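Local coordinates for HD-GYP domain-containing protein (PDB 3TM8) that is of uncharacterised activity but binds iron through an HD-GYP domain, the class that includes cyclic-di-GMP phosphodiesterases, at residues A[26-31]-A[73-78]; A[35-40]-A[86-91]; A[231-236]-A[255-260]; A[260-265]-A[310-315]. All blocks are in the same frame, centred on the assembly; numbering follows the deposited sequence. Where two conformers were deposited one is given.

Overall arrangement
From the N terminus, strand 23-27 and the turn after it meet strand 74-78 in contact 1, closing a loop of 41 residues. Contact 2 crosses it: segment 35-40 lies inside that loop, its partner beyond, on helix 82-97. The two touch, Ile77 packing on Phe39, and together tie strands 23-27 and 74-78, the loop 35-40 and helix 82-97 into one unit. Contact 3 lies on the other side of the chain's centre, about 30 Å from contact 1 between centres; closing 18 residues, helix 223-240 and the turn following helix 248-256 share an iron ion. Contact 4 follows in series from the shared Thr260, closing 44 residues against the loop 310-315.

Contact 1: residues A[26-31]-A[73-78]; sequences IRVSTL and RKMYIL
The backbone oxygen of Arg73 is approached by two neighbouring residues of the other segment and by a water. Val28 N donates to Arg73 O at 2.9 Å in a nearly straight bond (170°), Arg27 CA brings a weaker C-H contact to the same Arg73 O at 3.5 Å, and the water, which accepts from Ser29 N, can donate to it too. Next along, Ile26 N reaches Met75 O at 2.8 Å, and Met75 N returns a bond to Ile26 O at 2.9 Å. Ile26 and Met75 are thus a hydrogen-bonded pair, and Arg27 and Lys74 a non-hydrogen-bonded one, in an antiparallel pairing of strands 23-27 and 74-78. Past Arg27 the first strand breaks into a 3-10 turn, whose start is secured by Arg27 O: it accepts from both Thr30 N and Thr30 OG1, the hydroxyl at 2.7 Å. The two faces of the sheet differ in character. On one, the long chains of Arg27 and Lys74 run side by side, with Lys74 CE 3.9 Å from Arg27 NE. Glu125 of helix 105-125, which forms salt bridges with both, probably offsets their like charges; Glu122 adds another to Arg27, and Asn118 takes a further Arg27 nitrogen. On the other face the side chains are apolar. Ile26 has CG1 between its backbone N and carbonyl carbon (chi1 62°), and from there CD1 meets Ile77 CG2 at 3.9 Å, the chains crossing at about a right angle. Unbranched Met75 reaches beside Val28 and brings its sulfur near Leu31 CD1; Tyr85 covers Ile26 and Ile77.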
loop_
_atom_site.group_PDB
_atom_site.type_symbol
_atom_site.label_atom_id
_atom_site.label_comp_id
_atom_site.label_asym_id
_atom_site.label_seq_id
_atom_site.Cartn_x
_atom_site.Cartn_y
_atom_site.Cartn_z
ATOM N N ILE A 26 3.432 3.289 -17.905
ATOM C CA ILE A 26 2.399 3.644 -16.943
ATOM C C ILE A 26 2.347 2.538 -15.890
ATOM O O ILE A 26 2.718 1.398 -16.162
ATOM C CB ILE A 26 1.009 3.837 -17.611
ATOM C CG1 ILE A 26 0.524 2.544 -18.274
ATOM C CG2 ILE A 26 1.034 5.008 -18.593
ATOM C CD1 ILE A 26 -0.971 2.559 -18.579
ATOM N N ARG A 27 1.893 2.870 -14.689
ATOM C CA ARG A 27 1.742 1.860 -13.651
ATOM C C ARG A 27 0.352 1.256 -13.737
ATOM O O ARG A 27 -0.645 1.958 -13.861
ATOM C CB ARG A 27 2.022 2.446 -12.268
ATOM C CG ARG A 27 3.415 3.034 -12.179
ATOM C CD ARG A 27 3.877 3.286 -10.745
ATOM N NE ARG A 27 5.160 3.965 -10.782
ATOM C CZ ARG A 27 5.300 5.277 -10.924
ATOM N NH1 ARG A 27 4.223 6.058 -10.968
ATOM N NH2 ARG A 27 6.514 5.810 -11.001
ATOM N N VAL A 28 0.290 -0.065 -13.676
ATOM C CA VAL A 28 -0.965 -0.754 -13.928
ATOM C C VAL A 28 -2.045 -0.431 -12.897
ATOM O O VAL A 28 -3.231 -0.508 -13.201
ATOM C CB VAL A 28 -0.732 -2.274 -14.070
ATOM C CG1 VAL A 28 -2.052 -3.031 -14.143
ATOM C CG2 VAL A 28 0.121 -2.543 -15.310
ATOM N N SER A 29 -1.643 -0.043 -11.688
ATOM C CA SER A 29 -2.639 0.284 -10.672
ATOM C C SER A 29 -3.438 1.548 -10.993
ATOM O O SER A 29 -4.395 1.851 -10.294
ATOM C CB SER A 29 -2.001 0.403 -9.292
ATOM O OG SER A 29 -1.116 1.497 -9.257
ATOM N N THR A 30 -3.043 2.279 -12.036
ATOM C CA THR A 30 -3.800 3.442 -12.489
ATOM C C THR A 30 -4.934 3.093 -13.454
ATOM O O THR A 30 -5.658 3.983 -13.888
ATOM C CB THR A 30 -2.898 4.515 -13.148
ATOM O OG1 THR A 30 -2.325 4.004 -14.355
ATOM C CG2 THR A 30 -1.803 4.982 -12.197
ATOM N N LEU A 31 -5.066 1.817 -13.821
ATOM C CA LEU A 31 -6.120 1.384 -14.743
ATOM C C LEU A 31 -7.241 0.746 -13.936
ATOM O O LEU A 31 -7.177 -0.434 -13.585
ATOM C CB LEU A 31 -5.561 0.413 -15.791
ATOM C CG LEU A 31 -4.451 1.026 -16.650
ATOM C CD1 LEU A 31 -3.804 -0.057 -17.517
ATOM C CD2 LEU A 31 -4.972 2.180 -17.515
ATOM N N ARG A 73 3.081 -4.813 -13.379
ATOM C CA ARG A 73 3.540 -3.648 -12.643
ATOM C C ARG A 73 3.511 -2.435 -13.571
ATOM O O ARG A 73 2.790 -1.476 -13.315
ATOM C CB ARG A 73 4.956 -3.867 -12.114
ATOM C CG ARG A 73 5.111 -5.096 -11.243
ATOM C CD ARG A 73 6.554 -5.259 -10.794
ATOM N NE ARG A 73 6.786 -6.560 -10.180
ATOM C CZ ARG A 73 7.981 -7.135 -10.077
ATOM N NH1 ARG A 73 9.063 -6.526 -10.553
ATOM N NH2 ARG A 73 8.091 -8.326 -9.505
ATOM N N LYS A 74 4.296 -2.479 -14.645
ATOM C CA LYS A 74 4.283 -1.430 -15.655
ATOM C C LYS A 74 3.709 -1.971 -16.946
ATOM O O LYS A 74 3.976 -3.113 -17.341
ATOM C CB LYS A 74 5.695 -0.912 -15.950
ATOM C CG LYS A 74 6.437 -0.299 -14.779
ATOM C CD LYS A 74 5.983 1.112 -14.496
ATOM C CE LYS A 74 6.889 1.753 -13.457
ATOM N NZ LYS A 74 7.061 0.850 -12.285
ATOM N N MET A 75 2.922 -1.131 -17.609
ATOM C CA MET A 75 2.524 -1.362 -18.982
ATOM C C MET A 75 2.955 -0.135 -19.759
ATOM O O MET A 75 3.562 0.776 -19.192
ATOM C CB MET A 75 1.024 -1.610 -19.094
ATOM C CG MET A 75 0.624 -3.019 -18.661
ATOM S SD MET A 75 -1.147 -3.323 -18.748
ATOM C CE MET A 75 -1.400 -3.306 -20.519
ATOM N N TYR A 76 2.659 -0.117 -21.054
ATOM C CA TYR A 76 3.201 0.901 -21.933
ATOM C C TYR A 76 2.103 1.461 -22.811
ATOM O O TYR A 76 1.165 0.748 -23.188
ATOM C CB TYR A 76 4.357 0.309 -22.768
ATOM C CG TYR A 76 5.414 -0.201 -21.829
ATOM C CD1 TYR A 76 6.409 0.645 -21.356
ATOM C CD2 TYR A 76 5.356 -1.492 -21.321
ATOM C CE1 TYR A 76 7.352 0.202 -20.444
ATOM C CE2 TYR A 76 6.298 -1.946 -20.400
ATOM C CZ TYR A 76 7.290 -1.091 -19.963
ATOM O OH TYR A 76 8.221 -1.526 -19.040
ATOM N N ILE A 77 2.208 2.748 -23.120
ATOM C CA ILE A 77 1.276 3.390 -24.036
ATOM C C ILE A 77 2.091 4.111 -25.092
ATOM O O ILE A 77 3.268 4.419 -24.882
ATOM C CB ILE A 77 0.340 4.391 -23.306
ATOM C CG1 ILE A 77 1.144 5.552 -22.710
ATOM C CG2 ILE A 77 -0.494 3.664 -22.259
ATOM C CD1 ILE A 77 0.301 6.664 -22.045
ATOM N N LEU A 78 1.477 4.377 -26.236
ATOM C CA LEU A 78 2.132 5.193 -27.245
ATOM C C LEU A 78 2.334 6.592 -26.689
ATOM O O LEU A 78 1.423 7.178 -26.109
ATOM C CB LEU A 78 1.280 5.263 -28.509
ATOM C CG LEU A 78 1.160 3.930 -29.249
ATOM C CD1 LEU A 78 0.013 4.001 -30.249
ATOM C CD2 LEU A 78 2.470 3.573 -29.941
HETATM O O HOH W 1 1.216 -0.610 -10.639
#

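Contact 2: residues A[35-40]-A[86-91]; sequences QKIDFN and RTYLQK
The ring of Tyr88 receives the edge of Phe39 on one face, with Phe39 CZ 4.0 Å above the ring plane and off the ring centre. At the tyrosine's own edge, in plane, lie Gln35 O and a water. The phenylalanine in turn has Ile37 CB over one face and Tyr88 CB at its edge. This is a T-shaped aromatic pair, with planes at 83° and centroids 5.5 Å apart, and it packs the irregular loop 35-40, between strands 23-27 and 41-45, against helix 82-97. A large flat residue suits the helix here because its several surfaces can serve different parts of the loop: Ile37 CG2 presses on Tyr88 CE1 at 3.6 Å, while Phe39 CE2 sits against the Tyr88 CB methylene. The phenol oxygen is tied into the loop as well, since Tyr88 OH is bonded to the backbone N of Arg32 and shares a water with Gln35 O. Gln35 carries the polar side. With CG anti to its backbone N (chi1 -177°) and the chain extended, it runs antiparallel to the tyrosine side chain, its amide moderately inclined to the ring. At the end of that reach Gln35 NE2 donates to Tyr88 O at 3.0 Å, a bent bond of 144°; Asn92, one turn further along the helix, takes NE2 too. Lys91, likewise extended, lays its aliphatic part against the glutamine, with CD 3.5 Å from Gln35 OE1. A water joins their ends, donating to Gln35 OE1 at 2.7 Å and accepting from Lys91 NZ at 2.8 Å.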
loop_
_atom_site.group_PDB
_atom_site.type_symbol
_atom_site.label_atom_id
_atom_site.label_comp_id
_atom_site.label_asym_id
_atom_site.label_seq_id
_atom_site.Cartn_x
_atom_site.Cartn_y
_atom_site.Cartn_z
ATOM N N GLN A 35 -14.367 4.160 -16.353
ATOM C CA GLN A 35 -14.045 5.094 -17.431
ATOM C C GLN A 35 -13.414 4.345 -18.604
ATOM O O GLN A 35 -12.506 3.548 -18.418
ATOM C CB GLN A 35 -13.119 6.228 -16.975
ATOM C CG GLN A 35 -12.862 7.229 -18.098
ATOM C CD GLN A 35 -11.852 8.321 -17.779
ATOM O OE1 GLN A 35 -11.511 9.116 -18.659
ATOM N NE2 GLN A 35 -11.361 8.366 -16.536
ATOM N N LYS A 36 -13.897 4.604 -19.814
ATOM C CA LYS A 36 -13.340 3.944 -20.992
ATOM C C LYS A 36 -12.012 4.584 -21.363
ATOM O O LYS A 36 -11.907 5.812 -21.437
ATOM C CB LYS A 36 -14.308 4.026 -22.177
ATOM C CG LYS A 36 -15.633 3.320 -21.950
ATOM C CD LYS A 36 -16.446 3.289 -23.233
ATOM C CE LYS A 36 -17.823 2.687 -23.009
ATOM N NZ LYS A 36 -18.613 2.651 -24.274
ATOM N N ILE A 37 -10.993 3.768 -21.607
ATOM C CA ILE A 37 -9.695 4.315 -21.967
ATOM C C ILE A 37 -9.713 4.782 -23.418
ATOM O O ILE A 37 -10.307 4.132 -24.267
ATOM C CB ILE A 37 -8.542 3.303 -21.720
ATOM C CG1 ILE A 37 -8.668 2.070 -22.615
ATOM C CG2 ILE A 37 -8.493 2.898 -20.242
ATOM C CD1 ILE A 37 -7.517 1.062 -22.419
ATOM N N ASP A 38 -9.080 5.918 -23.695
ATOM C CA ASP A 38 -8.965 6.432 -25.062
ATOM C C ASP A 38 -7.512 6.312 -25.511
ATOM O O ASP A 38 -6.956 7.232 -26.117
ATOM C CB ASP A 38 -9.436 7.891 -25.132
ATOM C CG ASP A 38 -9.366 8.476 -26.540
ATOM O OD1 ASP A 38 -9.629 7.739 -27.509
ATOM O OD2 ASP A 38 -9.043 9.680 -26.677
ATOM N N PHE A 39 -6.904 5.176 -25.183
ATOM C CA PHE A 39 -5.539 4.842 -25.583
ATOM C C PHE A 39 -5.385 3.321 -25.562
ATOM O O PHE A 39 -6.101 2.634 -24.834
ATOM C CB PHE A 39 -4.519 5.464 -24.624
ATOM C CG PHE A 39 -4.824 5.215 -23.168
ATOM C CD1 PHE A 39 -4.328 4.098 -22.509
ATOM C CD2 PHE A 39 -5.613 6.105 -22.461
ATOM C CE1 PHE A 39 -4.625 3.875 -21.163
ATOM C CE2 PHE A 39 -5.919 5.885 -21.126
ATOM C CZ PHE A 39 -5.424 4.775 -20.472
ATOM N N ASN A 40 -4.482 2.786 -26.382
ATOM C CA ASN A 40 -4.067 1.391 -26.235
ATOM C C ASN A 40 -3.107 1.236 -25.062
ATOM O O ASN A 40 -2.421 2.181 -24.694
ATOM C CB ASN A 40 -3.296 0.923 -27.471
ATOM C CG ASN A 40 -4.173 0.677 -28.680
ATOM O OD1 ASN A 40 -5.407 0.588 -28.592
ATOM N ND2 ASN A 40 -3.519 0.536 -29.833
ATOM N N ARG A 86 -3.121 10.929 -19.399
ATOM C CA ARG A 86 -3.074 11.882 -18.295
ATOM C C ARG A 86 -4.466 12.390 -17.938
ATOM O O ARG A 86 -4.801 12.548 -16.756
ATOM C CB ARG A 86 -2.142 13.056 -18.617
ATOM C CG ARG A 86 -0.652 12.700 -18.631
ATOM C CD ARG A 86 0.217 13.957 -18.664
ATOM N NE ARG A 86 -0.090 14.801 -19.816
ATOM C CZ ARG A 86 0.666 14.898 -20.905
ATOM N NH1 ARG A 86 1.800 14.216 -20.995
ATOM N NH2 ARG A 86 0.293 15.690 -21.902
ATOM N N THR A 87 -5.282 12.662 -18.953
ATOM C CA THR A 87 -6.635 13.153 -18.701
ATOM C C THR A 87 -7.513 12.050 -18.122
ATOM O O THR A 87 -8.340 12.308 -17.255
ATOM C CB THR A 87 -7.290 13.781 -19.955
ATOM O OG1 THR A 87 -7.352 12.817 -21.013
ATOM C CG2 THR A 87 -6.499 14.997 -20.408
ATOM N N TYR A 88 -7.317 10.821 -18.589
ATOM C CA TYR A 88 -8.018 9.671 -18.028
ATOM C C TYR A 88 -7.748 9.546 -16.533
ATOM O O TYR A 88 -8.669 9.392 -15.727
ATOM C CB TYR A 88 -7.568 8.400 -18.760
ATOM C CG TYR A 88 -7.883 7.106 -18.046
ATOM C CD1 TYR A 88 -9.081 6.433 -18.271
ATOM C CD2 TYR A 88 -6.969 6.545 -17.157
ATOM C CE1 TYR A 88 -9.368 5.242 -17.615
ATOM C CE2 TYR A 88 -7.246 5.367 -16.506
ATOM C CZ TYR A 88 -8.439 4.718 -16.723
ATOM O OH TYR A 88 -8.683 3.537 -16.050
ATOM N N LEU A 89 -6.478 9.632 -16.164
ATOM C CA LEU A 89 -6.099 9.457 -14.771
ATOM C C LEU A 89 -6.642 10.569 -13.886
ATOM O O LEU A 89 -7.197 10.317 -12.813
ATOM C CB LEU A 89 -4.582 9.383 -14.658
ATOM C CG LEU A 89 -4.051 9.165 -13.238
ATOM C CD1 LEU A 89 -4.730 7.968 -12.569
ATOM C CD2 LEU A 89 -2.540 8.989 -13.259
ATOM N N GLN A 90 -6.508 11.805 -14.347
ATOM C CA GLN A 90 -6.957 12.921 -13.533
ATOM C C GLN A 90 -8.472 12.872 -13.354
ATOM O O GLN A 90 -8.983 13.125 -12.257
ATOM C CB GLN A 90 -6.516 14.239 -14.155
ATOM C CG GLN A 90 -6.774 15.452 -13.259
ATOM C CD GLN A 90 -6.056 15.401 -11.902
ATOM O OE1 GLN A 90 -5.013 14.758 -11.743
ATOM N NE2 GLN A 90 -6.621 16.092 -10.919
ATOM N N LYS A 91 -9.195 12.537 -14.417
ATOM C CA LYS A 91 -10.646 12.382 -14.306
ATOM C C LYS A 91 -11.033 11.251 -13.344
ATOM O O LYS A 91 -11.955 11.391 -12.550
ATOM C CB LYS A 91 -11.261 12.158 -15.680
ATOM C CG LYS A 91 -12.738 11.856 -15.682
ATOM C CD LYS A 91 -13.229 11.768 -17.122
ATOM C CE LYS A 91 -14.644 11.231 -17.226
ATOM N NZ LYS A 91 -15.014 11.012 -18.657
HETATM O O HOH W 2 -10.968 2.265 -16.613
HETATM O O HOH W 3 -13.196 10.086 -20.579
#

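Contact 3: residues A[231-236]-A[255-260]; sequences KHPIEG and GQHEET. With FE (Fe (III) ion), chain E.
One iron of the HD-GYP metal centre is held between these segments, by His232 from one and by the consecutive His257 and Glu258 from the other. Their atoms His232 NE2, His257 NE2 and Glu258 OE2 each bind the ferric ion at 2.2 Å. A water oxygen 1.9 Å from the iron and Asp204, which also serves the second iron, are further ligands. The three side-chain ligand atoms stand close together because they share the ion: His232 NE2 is 3.2 Å from His257 NE2, a spacing expected of adjacent corners around a metal and not a hydrogen bond. The imidazole planes are 51° apart and neither ring lies over the other, while the carboxylate plane stands 73° from the ring of His232. Both histidines carry CG between backbone N and carbonyl carbon (chi1 83° in His232), and hydrogen bonds from His232 ND1 to Trp229 O and from His257 ND1 to Ile253 O probably help to hold the rings with NE2 turned to the iron. His257 and Glu258 occupy the two central positions of a type I turn from Gln256 to Glu259, so both side chains can reach the ion. Pro233, next to His232, touches both Gly255 and Glu258. Its CG meets Glu258 CG at 3.5 Å, its CB touches Gly255 O, and Pro233 O receives a C-H contact from Gly255 CA at 3.5 Å. The backbones come close here, Pro233 CA and Gly255 CA being 4.4 Å apart. Helix 223-240, kinked around Pro233, thus lies against the end of helix 248-256, while Asn285 of helix 276-293 touches Glu258 beside them.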
loop_
_atom_site.group_PDB
_atom_site.type_symbol
_atom_site.label_atom_id
_atom_site.label_comp_id
_atom_site.label_asym_id
_atom_site.label_seq_id
_atom_site.Cartn_x
_atom_site.Cartn_y
_atom_site.Cartn_z
ATOM N N LYS A 231 17.111 -7.054 7.398
ATOM C CA LYS A 231 17.780 -5.810 7.011
ATOM C C LYS A 231 16.845 -4.712 6.493
ATOM O O LYS A 231 17.222 -3.538 6.468
ATOM C CB LYS A 231 18.846 -6.093 5.951
ATOM C CG LYS A 231 19.970 -7.009 6.422
ATOM C CD LYS A 231 20.959 -7.292 5.295
ATOM C CE LYS A 231 22.255 -7.916 5.805
ATOM N NZ LYS A 231 22.052 -9.235 6.471
ATOM N N HIS A 232 15.642 -5.071 6.055
ATOM C CA HIS A 232 14.853 -4.104 5.279
ATOM C C HIS A 232 14.454 -2.791 5.989
ATOM O O HIS A 232 14.499 -1.727 5.370
ATOM C CB HIS A 232 13.673 -4.763 4.536
ATOM C CG HIS A 232 12.447 -4.970 5.368
ATOM N ND1 HIS A 232 12.268 -6.084 6.159
ATOM C CD2 HIS A 232 11.315 -4.236 5.487
ATOM C CE1 HIS A 232 11.087 -6.012 6.752
ATOM N NE2 HIS A 232 10.494 -4.896 6.369
ATOM N N PRO A 233 14.061 -2.846 7.274
ATOM C CA PRO A 233 13.704 -1.557 7.885
ATOM C C PRO A 233 14.937 -0.681 8.071
ATOM O O PRO A 233 14.869 0.535 7.912
ATOM C CB PRO A 233 13.130 -1.937 9.254
ATOM C CG PRO A 233 13.044 -3.419 9.284
ATOM C CD PRO A 233 13.868 -3.990 8.181
ATOM N N ILE A 234 16.056 -1.309 8.408
ATOM C CA ILE A 234 17.304 -0.594 8.635
ATOM C C ILE A 234 17.786 0.065 7.350
ATOM O O ILE A 234 18.095 1.258 7.329
ATOM C CB ILE A 234 18.394 -1.542 9.183
ATOM C CG1 ILE A 234 17.950 -2.120 10.530
ATOM C CG2 ILE A 234 19.725 -0.810 9.312
ATOM C CD1 ILE A 234 18.855 -3.214 11.069
ATOM N N GLU A 235 17.831 -0.716 6.274
ATOM C CA GLU A 235 18.260 -0.205 4.979
ATOM C C GLU A 235 17.293 0.835 4.432
ATOM O O GLU A 235 17.712 1.868 3.907
ATOM C CB GLU A 235 18.444 -1.345 3.979
ATOM C CG GLU A 235 19.670 -2.193 4.257
ATOM C CD GLU A 235 19.970 -3.166 3.138
ATOM O OE1 GLU A 235 19.136 -3.289 2.218
ATOM O OE2 GLU A 235 21.041 -3.805 3.181
ATOM N N GLY A 236 15.998 0.560 4.553
ATOM C CA GLY A 236 14.981 1.492 4.098
ATOM C C GLY A 236 15.137 2.856 4.745
ATOM O O GLY A 236 15.146 3.886 4.068
ATOM N N GLY A 255 11.703 2.770 9.450
ATOM C CA GLY A 255 12.764 2.119 10.195
ATOM C C GLY A 255 12.331 1.279 11.380
ATOM O O GLY A 255 13.056 0.367 11.770
ATOM N N GLN A 256 11.171 1.576 11.965
ATOM C CA GLN A 256 10.787 0.949 13.238
ATOM C C GLN A 256 9.609 -0.016 13.138
ATOM O O GLN A 256 9.192 -0.593 14.142
ATOM C CB GLN A 256 10.462 2.011 14.302
ATOM C CG GLN A 256 11.583 2.976 14.608
ATOM C CD GLN A 256 11.136 4.072 15.571
ATOM O OE1 GLN A 256 10.001 4.070 16.049
ATOM N NE2 GLN A 256 12.027 5.013 15.857
ATOM N N HIS A 257 9.049 -0.184 11.945
ATOM C CA HIS A 257 7.777 -0.893 11.844
ATOM C C HIS A 257 7.881 -2.401 12.077
ATOM O O HIS A 257 6.855 -3.068 12.174
ATOM C CB HIS A 257 7.129 -0.642 10.486
ATOM C CG HIS A 257 7.812 -1.366 9.366
ATOM N ND1 HIS A 257 8.820 -0.802 8.614
ATOM C CD2 HIS A 257 7.664 -2.632 8.904
ATOM C CE1 HIS A 257 9.250 -1.682 7.722
ATOM N NE2 HIS A 257 8.566 -2.801 7.881
ATOM N N GLU A 258 9.099 -2.945 12.125
ATOM C CA GLU A 258 9.277 -4.363 12.456
ATOM C C GLU A 258 9.628 -4.556 13.928
ATOM O O GLU A 258 9.869 -5.678 14.377
ATOM C CB GLU A 258 10.347 -5.015 11.583
ATOM C CG GLU A 258 10.013 -5.034 10.101
ATOM C CD GLU A 258 8.777 -5.851 9.750
ATOM O OE1 GLU A 258 8.182 -6.506 10.631
ATOM O OE2 GLU A 258 8.403 -5.840 8.564
ATOM N N GLU A 259 9.660 -3.469 14.689
ATOM C CA GLU A 259 9.966 -3.566 16.105
ATOM C C GLU A 259 8.752 -4.080 16.859
ATOM O O GLU A 259 7.613 -3.847 16.455
ATOM C CB GLU A 259 10.443 -2.222 16.653
ATOM C CG GLU A 259 11.727 -1.728 15.998
ATOM C CD GLU A 259 12.784 -2.823 15.873
ATOM O OE1 GLU A 259 13.231 -3.352 16.917
ATOM O OE2 GLU A 259 13.176 -3.150 14.733
ATOM N N THR A 260 9.010 -4.796 17.949
ATOM C CA THR A 260 7.952 -5.390 18.751
ATOM C C THR A 260 8.067 -4.846 20.162
ATOM O O THR A 260 9.133 -4.383 20.566
ATOM C CB THR A 260 8.061 -6.928 18.765
ATOM O OG1 THR A 260 9.332 -7.309 19.302
ATOM C CG2 THR A 260 7.936 -7.480 17.355
HETATM FE FE FE E . 8.349 -4.657 6.701
HETATM O O HOH W 4 6.451 -4.578 7.017
#

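Contact 4: residues A[260-265]-A[310-315]; sequences TINGTG and VGKHPL
Lys312 holds segment 260-265 at two points. Its ammonium NZ donates to Thr264 OG1 at 2.8 Å, and its backbone O accepts from Ile261 N, also at 2.8 Å, with the donor 40° above the carbonyl plane. Between these ends the lysine's methylenes run alongside Thr260, whose CG2 lies 3.6 Å from Lys312 CB. The chain is extended as far as CE and bends only at its last torsion (chi4 -70°), which turns NZ toward the threonine. Asn262 packs its amide on Gly311 O in van der Waals contact, its NH2 badly angled for a hydrogen bond, while Ile261 spreads its branches over the same segment, CG2 meeting Pro314 CD at 3.9 Å. The lysine thus meets a type I beta turn, Thr260 to Gly263, closed by Gly263 N to Thr260 O at 3.0 Å, and Thr264 just after it. Thr260 OG1 and Thr264 OG1 are hydrogen-bonded at 2.7 Å, either being the possible donor, which probably helps to fix the hydroxyl that accepts from Lys312. Glycine suits positions 263 and 311 because both backbones take positive phi. Further out, Pro314 is the N-cap of helix 315-325, while His313 packs on Ser282, Ser283 and Ala286 of helix 276-293.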
loop_
_atom_site.group_PDB
_atom_site.type_symbol
_atom_site.label_atom_id
_atom_site.label_comp_id
_atom_site.label_asym_id
_atom_site.label_seq_id
_atom_site.Cartn_x
_atom_site.Cartn_y
_atom_site.Cartn_z
ATOM N N THR A 260 9.010 -4.796 17.949
ATOM C CA THR A 260 7.952 -5.390 18.751
ATOM C C THR A 260 8.067 -4.846 20.162
ATOM O O THR A 260 9.133 -4.383 20.566
ATOM C CB THR A 260 8.061 -6.928 18.765
ATOM O OG1 THR A 260 9.332 -7.309 19.302
ATOM C CG2 THR A 260 7.936 -7.480 17.355
ATOM N N ILE A 261 6.981 -4.891 20.919
ATOM C CA ILE A 261 6.979 -4.161 22.174
ATOM C C ILE A 261 7.917 -4.792 23.195
ATOM O O ILE A 261 8.340 -4.127 24.136
ATOM C CB ILE A 261 5.551 -3.922 22.740
ATOM C CG1 ILE A 261 4.852 -5.237 23.104
ATOM C CG2 ILE A 261 4.722 -3.097 21.767
ATOM C CD1 ILE A 261 3.499 -5.040 23.791
ATOM N N ASN A 262 8.263 -6.058 22.984
ATOM C CA ASN A 262 9.181 -6.750 23.883
ATOM C C ASN A 262 10.613 -6.848 23.350
ATOM O O ASN A 262 11.405 -7.646 23.835
ATOM C CB ASN A 262 8.629 -8.126 24.299
ATOM C CG ASN A 262 8.408 -9.064 23.124
ATOM O OD1 ASN A 262 8.353 -10.282 23.295
ATOM N ND2 ASN A 262 8.282 -8.506 21.929
ATOM N N GLY A 263 10.934 -6.030 22.351
ATOM C CA GLY A 263 12.310 -5.857 21.912
ATOM C C GLY A 263 12.921 -6.953 21.058
ATOM O O GLY A 263 14.147 -7.094 21.014
ATOM N N THR A 264 12.085 -7.714 20.359
ATOM C CA THR A 264 12.576 -8.839 19.560
ATOM C C THR A 264 12.770 -8.513 18.071
ATOM O O THR A 264 13.220 -9.360 17.301
ATOM C CB THR A 264 11.670 -10.085 19.703
ATOM O OG1 THR A 264 10.374 -9.812 19.157
ATOM C CG2 THR A 264 11.529 -10.480 21.170
ATOM N N GLY A 265 12.443 -7.287 17.671
ATOM C CA GLY A 265 12.577 -6.886 16.279
ATOM C C GLY A 265 14.016 -6.616 15.882
ATOM O O GLY A 265 14.917 -6.660 16.721
ATOM N N VAL A 310 4.215 -14.062 20.533
ATOM C CA VAL A 310 3.921 -13.739 21.926
ATOM C C VAL A 310 4.547 -12.426 22.379
ATOM O O VAL A 310 5.761 -12.237 22.281
ATOM C CB VAL A 310 4.385 -14.865 22.876
ATOM C CG1 VAL A 310 3.988 -14.545 24.316
ATOM C CG2 VAL A 310 3.803 -16.205 22.442
ATOM N N GLY A 311 3.702 -11.520 22.864
ATOM C CA GLY A 311 4.163 -10.301 23.497
ATOM C C GLY A 311 4.705 -9.265 22.534
ATOM O O GLY A 311 5.286 -8.263 22.948
ATOM N N LYS A 312 4.517 -9.499 21.244
ATOM C CA LYS A 312 5.149 -8.650 20.257
ATOM C C LYS A 312 4.371 -7.373 20.005
ATOM O O LYS A 312 4.971 -6.360 19.669
ATOM C CB LYS A 312 5.384 -9.411 18.950
ATOM C CG LYS A 312 6.383 -10.548 19.083
ATOM C CD LYS A 312 6.719 -11.136 17.721
ATOM C CE LYS A 312 7.578 -12.385 17.842
ATOM N NZ LYS A 312 8.958 -12.074 18.299
ATOM N N HIS A 313 3.045 -7.414 20.172
ATOM C CA HIS A 313 2.209 -6.244 19.869
ATOM C C HIS A 313 1.185 -6.009 20.960
ATOM O O HIS A 313 0.756 -6.952 21.615
ATOM C CB HIS A 313 1.492 -6.419 18.532
ATOM C CG HIS A 313 2.410 -6.794 17.416
ATOM N ND1 HIS A 313 3.170 -5.869 16.732
ATOM C CD2 HIS A 313 2.708 -8.000 16.877
ATOM C CE1 HIS A 313 3.887 -6.488 15.810
ATOM N NE2 HIS A 313 3.632 -7.783 15.886
ATOM N N PRO A 314 0.771 -4.749 21.150
ATOM C CA PRO A 314 -0.200 -4.500 22.222
ATOM C C PRO A 314 -1.500 -5.251 21.967
ATOM O O PRO A 314 -2.041 -5.213 20.856
ATOM C CB PRO A 314 -0.445 -2.991 22.133
ATOM C CG PRO A 314 0.762 -2.448 21.417
ATOM C CD PRO A 314 1.123 -3.515 20.424
ATOM N N LEU A 315 -2.019 -5.914 22.995
ATOM C CA LEU A 315 -3.247 -6.669 22.829
ATOM C C LEU A 315 -4.374 -5.772 22.313
ATOM O O LEU A 315 -5.177 -6.205 21.492
ATOM C CB LEU A 315 -3.657 -7.361 24.133
ATOM C CG LEU A 315 -4.968 -8.150 24.108
ATOM C CD1 LEU A 315 -4.922 -9.299 23.088
ATOM C CD2 LEU A 315 -5.331 -8.648 25.510
#